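Cyclase (Streptomyces sp. R1128, PDB 3TFZ) probably cyclises and aromatises a nascent polyketide chain in the R1128 pathway, acting as a Bet v 1-like aromatase/cyclase. Local coordinates at residues D72-E84 with G90-D102. Numbering follows the deposited sequence.
Sequences DPARRVIAYRQLE and GHMSGEWRAFTLD
Ile-78 and Trp-96 pair through two backbone hydrogen bonds, Trp-96 N to Ile-78 O at 2.8 Å and Ile-78 N to Trp-96 O at 3.0 Å. Tyr-80 and Gly-94 form the next such pair, and single bonds from Ala-98 N to Arg-76 O and from Gln-82 N to Met-92 O extend the ladder to six. Beyond it a water bridges Gln-82 O and Met-92 N. On the face carrying Val-77, Glu-95 and Arg-97, Arg-97 NE makes a salt bridge to Glu-95 OE1 at 2.8 Å, meeting it on the anti side of the carboxylate; Arg-97 NH1 also bonds Gln-107 OE1 and Thr-12 OG1 of the second subunit. Val-77 CG1 packs 3.9 Å from Glu-95 CD. The axes of strands 77-82 and 91-100 run 168° apart, close to antiparallel; the two strands form a hairpin in the curved sheet of the helix-grip fold. On the opposite face, which carries Ile-78 and Trp-96, the indole reaches helix 131-164 and touches Leu-150 and Val-153. Tyr-80, its CG set between backbone N and carbonyl carbon (chi1 72°), swings its ring across the neighbouring strand: Gly-94 N lies 3.5 Å above the ring plane, offset toward the rim, and CE2 comes within 3.4 Å of Gly-94 C. The phenol oxygen passes on over the strand and hydrogen-bonds Thr-111 O on strand 105-116. Met-92 CG meets the ring edge, 4.2 Å from Tyr-80 CE1, and also lies 3.7 Å from Gln-82 CD, where the Gln-82 and Met-92 side chains run alongside each other.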
loop_
_atom_site.group_PDB
_atom_site.type_symbol
_atom_site.label_atom_id
_atom_site.label_comp_id
_atom_site.label_asym_id
_atom_site.label_seq_id
_atom_site.Cartn_x
_atom_site.Cartn_y
_atom_site.Cartn_z
ATOM N N ASP A 72 4.470 -8.236 18.471
ATOM C CA ASP A 72 5.481 -9.262 18.179
ATOM C C ASP A 72 6.668 -8.543 17.556
ATOM O O ASP A 72 6.749 -8.377 16.317
ATOM C CB ASP A 72 4.876 -10.254 17.168
ATOM C CG ASP A 72 5.745 -11.466 16.934
ATOM O OD1 ASP A 72 5.196 -12.507 16.555
ATOM O OD2 ASP A 72 6.953 -11.402 17.120
ATOM N N PRO A 73 7.539 -8.003 18.421
ATOM C CA PRO A 73 8.664 -7.224 17.940
ATOM C C PRO A 73 9.652 -8.051 17.090
ATOM O O PRO A 73 10.331 -7.496 16.236
ATOM C CB PRO A 73 9.319 -6.725 19.230
ATOM C CG PRO A 73 8.793 -7.613 20.342
ATOM C CD PRO A 73 7.453 -8.042 19.918
ATOM N N ALA A 74 9.719 -9.367 17.269
ATOM C CA ALA A 74 10.743 -10.134 16.561
ATOM C C ALA A 74 10.209 -10.271 15.132
ATOM O O ALA A 74 10.965 -10.154 14.142
ATOM C CB ALA A 74 10.991 -11.479 17.225
ATOM N N ARG A 75 8.896 -10.408 15.048
ATOM C CA ARG A 75 8.199 -10.623 13.771
ATOM C C ARG A 75 7.943 -9.219 13.058
ATOM O O ARG A 75 7.800 -9.152 11.829
ATOM C CB ARG A 75 7.042 -11.688 13.998
ATOM C CG ARG A 75 6.364 -12.246 12.812
ATOM C CD ARG A 75 6.285 -13.814 12.640
ATOM N NE ARG A 75 5.689 -14.252 13.848
ATOM C CZ ARG A 75 5.668 -15.395 14.504
ATOM N NH1 ARG A 75 6.078 -16.622 14.112
ATOM N NH2 ARG A 75 5.141 -15.227 15.699
ATOM N N ARG A 76 8.119 -8.115 13.831
ATOM C CA ARG A 76 7.700 -6.704 13.555
ATOM C C ARG A 76 6.251 -6.575 13.023
ATOM O O ARG A 76 6.005 -5.952 11.951
ATOM C CB ARG A 76 8.629 -5.909 12.647
ATOM C CG ARG A 76 10.102 -6.110 12.804
ATOM C CD ARG A 76 10.828 -5.437 11.579
ATOM N NE ARG A 76 12.258 -5.592 11.654
ATOM C CZ ARG A 76 13.025 -4.978 12.539
ATOM N NH1 ARG A 76 12.481 -4.202 13.431
ATOM N NH2 ARG A 76 14.331 -5.131 12.511
ATOM N N VAL A 77 5.331 -7.090 13.821
ATOM C CA VAL A 77 3.967 -7.189 13.469
ATOM C C VAL A 77 3.118 -6.880 14.759
ATOM O O VAL A 77 3.460 -7.359 15.865
ATOM C CB VAL A 77 3.657 -8.666 13.009
ATOM C CG1 VAL A 77 2.126 -8.928 13.077
ATOM C CG2 VAL A 77 4.167 -8.912 11.581
ATOM N N ILE A 78 2.075 -6.049 14.624
ATOM C CA ILE A 78 1.087 -5.913 15.671
ATOM C C ILE A 78 -0.208 -6.364 15.085
ATOM O O ILE A 78 -0.668 -5.722 14.150
ATOM C CB ILE A 78 0.970 -4.490 16.234
ATOM C CG1 ILE A 78 2.340 -3.958 16.780
ATOM C CG2 ILE A 78 -0.205 -4.446 17.301
ATOM C CD1 ILE A 78 2.350 -2.476 17.111
ATOM N N ALA A 79 -0.724 -7.525 15.534
ATOM C CA ALA A 79 -2.080 -8.031 15.212
ATOM C C ALA A 79 -3.095 -7.310 16.151
ATOM O O ALA A 79 -2.898 -7.216 17.366
ATOM C CB ALA A 79 -2.179 -9.579 15.441
ATOM N N TYR A 80 -4.145 -6.738 15.564
ATOM C CA TYR A 80 -5.193 -6.079 16.351
ATOM C C TYR A 80 -6.532 -6.772 16.081
ATOM O O TYR A 80 -6.739 -7.268 15.003
ATOM C CB TYR A 80 -5.197 -4.507 16.168
ATOM C CG TYR A 80 -5.702 -4.071 14.819
ATOM C CD1 TYR A 80 -7.058 -3.870 14.614
ATOM C CD2 TYR A 80 -4.798 -3.845 13.711
ATOM C CE1 TYR A 80 -7.547 -3.520 13.353
ATOM C CE2 TYR A 80 -5.261 -3.553 12.521
ATOM C CZ TYR A 80 -6.638 -3.375 12.331
ATOM O OH TYR A 80 -7.079 -3.013 11.116
ATOM N N ARG A 81 -7.426 -6.835 17.086
ATOM C CA ARG A 81 -8.838 -7.285 16.915
ATOM C C ARG A 81 -9.615 -6.333 17.847
ATOM O O ARG A 81 -9.230 -6.118 18.991
ATOM C CB ARG A 81 -9.035 -8.774 17.304
ATOM C CG ARG A 81 -10.407 -9.459 16.998
ATOM C CD ARG A 81 -10.760 -10.846 17.714
ATOM N NE ARG A 81 -11.733 -11.769 17.002
ATOM C CZ ARG A 81 -13.079 -11.587 16.737
ATOM N NH1 ARG A 81 -13.771 -10.471 17.080
ATOM N NH2 ARG A 81 -13.782 -12.548 16.085
ATOM N N GLN A 82 -10.680 -5.686 17.322
ATOM C CA GLN A 82 -11.526 -4.804 18.119
ATOM C C GLN A 82 -12.552 -5.657 18.914
ATOM O O GLN A 82 -13.194 -6.462 18.299
ATOM C CB GLN A 82 -12.211 -3.787 17.187
ATOM C CG GLN A 82 -11.198 -2.837 16.689
ATOM C CD GLN A 82 -11.842 -1.613 16.077
ATOM O OE1 GLN A 82 -13.093 -1.528 15.918
ATOM N NE2 GLN A 82 -11.005 -0.647 15.738
ATOM N N LEU A 83 -12.608 -5.503 20.242
ATOM C CA LEU A 83 -13.484 -6.253 21.178
ATOM C C LEU A 83 -14.797 -5.518 21.427
ATOM O O LEU A 83 -15.747 -6.092 21.947
ATOM C CB LEU A 83 -12.796 -6.484 22.535
ATOM C CG LEU A 83 -11.436 -7.199 22.456
ATOM C CD1 LEU A 83 -10.890 -7.479 23.872
ATOM C CD2 LEU A 83 -11.477 -8.497 21.518
ATOM N N GLU A 84 -14.790 -4.219 21.152
ATOM C CA GLU A 84 -15.965 -3.391 21.177
ATOM C C GLU A 84 -15.730 -2.473 19.968
ATOM O O GLU A 84 -14.616 -2.095 19.721
ATOM C CB GLU A 84 -16.168 -2.707 22.589
ATOM C CG GLU A 84 -16.875 -3.753 23.624
ATOM C CD GLU A 84 -16.722 -3.410 25.086
ATOM O OE1 GLU A 84 -15.701 -3.784 25.722
ATOM O OE2 GLU A 84 -17.647 -2.773 25.620
ATOM N N GLY A 90 -19.247 -4.554 12.441
ATOM C CA GLY A 90 -19.637 -5.866 12.979
ATOM C C GLY A 90 -18.350 -6.531 13.307
ATOM O O GLY A 90 -18.223 -7.153 14.356
ATOM N N HIS A 91 -17.303 -6.358 12.467
ATOM C CA HIS A 91 -16.000 -6.958 12.820
ATOM C C HIS A 91 -14.900 -6.105 12.301
ATOM O O HIS A 91 -15.078 -5.489 11.266
ATOM C CB HIS A 91 -15.918 -8.411 12.317
ATOM C CG HIS A 91 -16.861 -9.349 13.069
ATOM N ND1 HIS A 91 -18.159 -9.630 12.650
ATOM C CD2 HIS A 91 -16.687 -10.043 14.241
ATOM C CE1 HIS A 91 -18.711 -10.489 13.495
ATOM N NE2 HIS A 91 -17.843 -10.749 14.468
ATOM N N MET A 92 -13.747 -6.108 13.007
ATOM C CA MET A 92 -12.623 -5.260 12.622
ATOM C C MET A 92 -11.290 -5.766 13.199
ATOM O O MET A 92 -11.060 -5.663 14.428
ATOM C CB MET A 92 -12.819 -3.785 13.055
ATOM C CG MET A 92 -11.654 -2.845 12.590
ATOM S SD MET A 92 -11.713 -2.500 10.853
ATOM C CE MET A 92 -13.329 -1.673 10.712
ATOM N N SER A 93 -10.414 -6.266 12.299
ATOM C CA SER A 93 -9.144 -6.819 12.657
ATOM C C SER A 93 -8.133 -6.586 11.537
ATOM O O SER A 93 -8.498 -5.968 10.451
ATOM C CB SER A 93 -9.331 -8.259 13.206
ATOM O OG SER A 93 -9.329 -9.203 12.175
ATOM N N GLY A 94 -6.846 -6.884 11.812
ATOM C CA GLY A 94 -5.783 -6.623 10.865
ATOM C C GLY A 94 -4.397 -6.730 11.492
ATOM O O GLY A 94 -4.215 -7.261 12.602
ATOM N N GLU A 95 -3.397 -6.202 10.775
ATOM C CA GLU A 95 -2.028 -6.167 11.209
ATOM C C GLU A 95 -1.354 -4.889 10.822
ATOM O O GLU A 95 -1.603 -4.392 9.751
ATOM C CB GLU A 95 -1.229 -7.372 10.561
ATOM C CG GLU A 95 -1.630 -8.586 11.155
ATOM C CD GLU A 95 -0.813 -9.826 10.700
ATOM O OE1 GLU A 95 0.046 -9.741 9.744
ATOM O OE2 GLU A 95 -1.083 -10.915 11.287
ATOM N N TRP A 96 -0.426 -4.423 11.662
ATOM C CA TRP A 96 0.678 -3.550 11.215
ATOM C C TRP A 96 1.853 -4.458 10.950
ATOM O O TRP A 96 2.088 -5.312 11.767
ATOM C CB TRP A 96 1.157 -2.632 12.334
ATOM C CG TRP A 96 0.216 -1.577 12.724
ATOM C CD1 TRP A 96 -0.630 -1.628 13.766
ATOM C CD2 TRP A 96 0.038 -0.232 12.121
ATOM N NE1 TRP A 96 -1.345 -0.458 13.849
ATOM C CE2 TRP A 96 -0.912 0.441 12.909
ATOM C CE3 TRP A 96 0.644 0.460 11.046
ATOM C CZ2 TRP A 96 -1.330 1.797 12.659
ATOM C CZ3 TRP A 96 0.240 1.858 10.786
ATOM C CH2 TRP A 96 -0.738 2.478 11.598
ATOM N N ARG A 97 2.591 -4.223 9.844
ATOM C CA ARG A 97 3.782 -4.938 9.490
ATOM C C ARG A 97 4.832 -3.914 8.981
ATOM O O ARG A 97 4.582 -3.214 8.035
ATOM C CB ARG A 97 3.497 -5.908 8.356
ATOM C CG ARG A 97 2.264 -6.896 8.568
ATOM C CD ARG A 97 1.775 -7.409 7.185
ATOM N NE ARG A 97 0.691 -8.376 7.344
ATOM C CZ ARG A 97 0.037 -8.983 6.366
ATOM N NH1 ARG A 97 0.352 -8.754 5.107
ATOM N NH2 ARG A 97 -0.923 -9.856 6.649
ATOM N N ALA A 98 6.047 -3.932 9.563
ATOM C CA ALA A 98 7.164 -3.089 9.258
ATOM C C ALA A 98 8.253 -3.972 8.653
ATOM O O ALA A 98 8.709 -4.814 9.323
ATOM C CB ALA A 98 7.691 -2.477 10.545
ATOM N N PHE A 99 8.696 -3.786 7.423
ATOM C CA PHE A 99 9.742 -4.564 6.843
ATOM C C PHE A 99 11.008 -3.687 6.689
ATOM O O PHE A 99 10.916 -2.527 6.327
ATOM C CB PHE A 99 9.306 -5.050 5.497
ATOM C CG PHE A 99 8.047 -5.934 5.528
ATOM C CD1 PHE A 99 8.164 -7.290 5.575
ATOM C CD2 PHE A 99 6.773 -5.395 5.320
ATOM C CE1 PHE A 99 7.040 -8.070 5.587
ATOM C CE2 PHE A 99 5.722 -6.132 5.296
ATOM C CZ PHE A 99 5.848 -7.530 5.415
ATOM N N THR A 100 12.179 -4.219 7.072
ATOM C CA THR A 100 13.450 -3.664 6.659
ATOM C C THR A 100 13.555 -3.631 5.116
ATOM O O THR A 100 13.493 -4.728 4.427
ATOM C CB THR A 100 14.576 -4.568 7.209
ATOM O OG1 THR A 100 14.579 -4.416 8.633
ATOM C CG2 THR A 100 15.836 -4.137 6.705
ATOM N N LEU A 101 13.685 -2.413 4.576
ATOM C CA LEU A 101 13.920 -2.204 3.168
ATOM C C LEU A 101 15.441 -2.010 3.024
ATOM O O LEU A 101 16.129 -2.734 2.277
ATOM C CB LEU A 101 13.102 -0.989 2.691
ATOM C CG LEU A 101 13.223 -0.541 1.212
ATOM C CD1 LEU A 101 12.976 -1.656 0.154
ATOM C CD2 LEU A 101 12.264 0.562 0.984
ATOM N N ASP A 102 16.009 -1.072 3.770
ATOM C CA ASP A 102 17.411 -1.160 4.019
ATOM C C ASP A 102 17.693 -0.645 5.434
ATOM O O ASP A 102 16.765 -0.483 6.231
ATOM C CB ASP A 102 18.176 -0.455 2.886
ATOM C CG ASP A 102 17.889 1.045 2.821
ATOM O OD1 ASP A 102 17.766 1.658 1.726
ATOM O OD2 ASP A 102 17.762 1.614 3.907
HETATM O O HOH W 1 -13.824 -7.528 15.574
#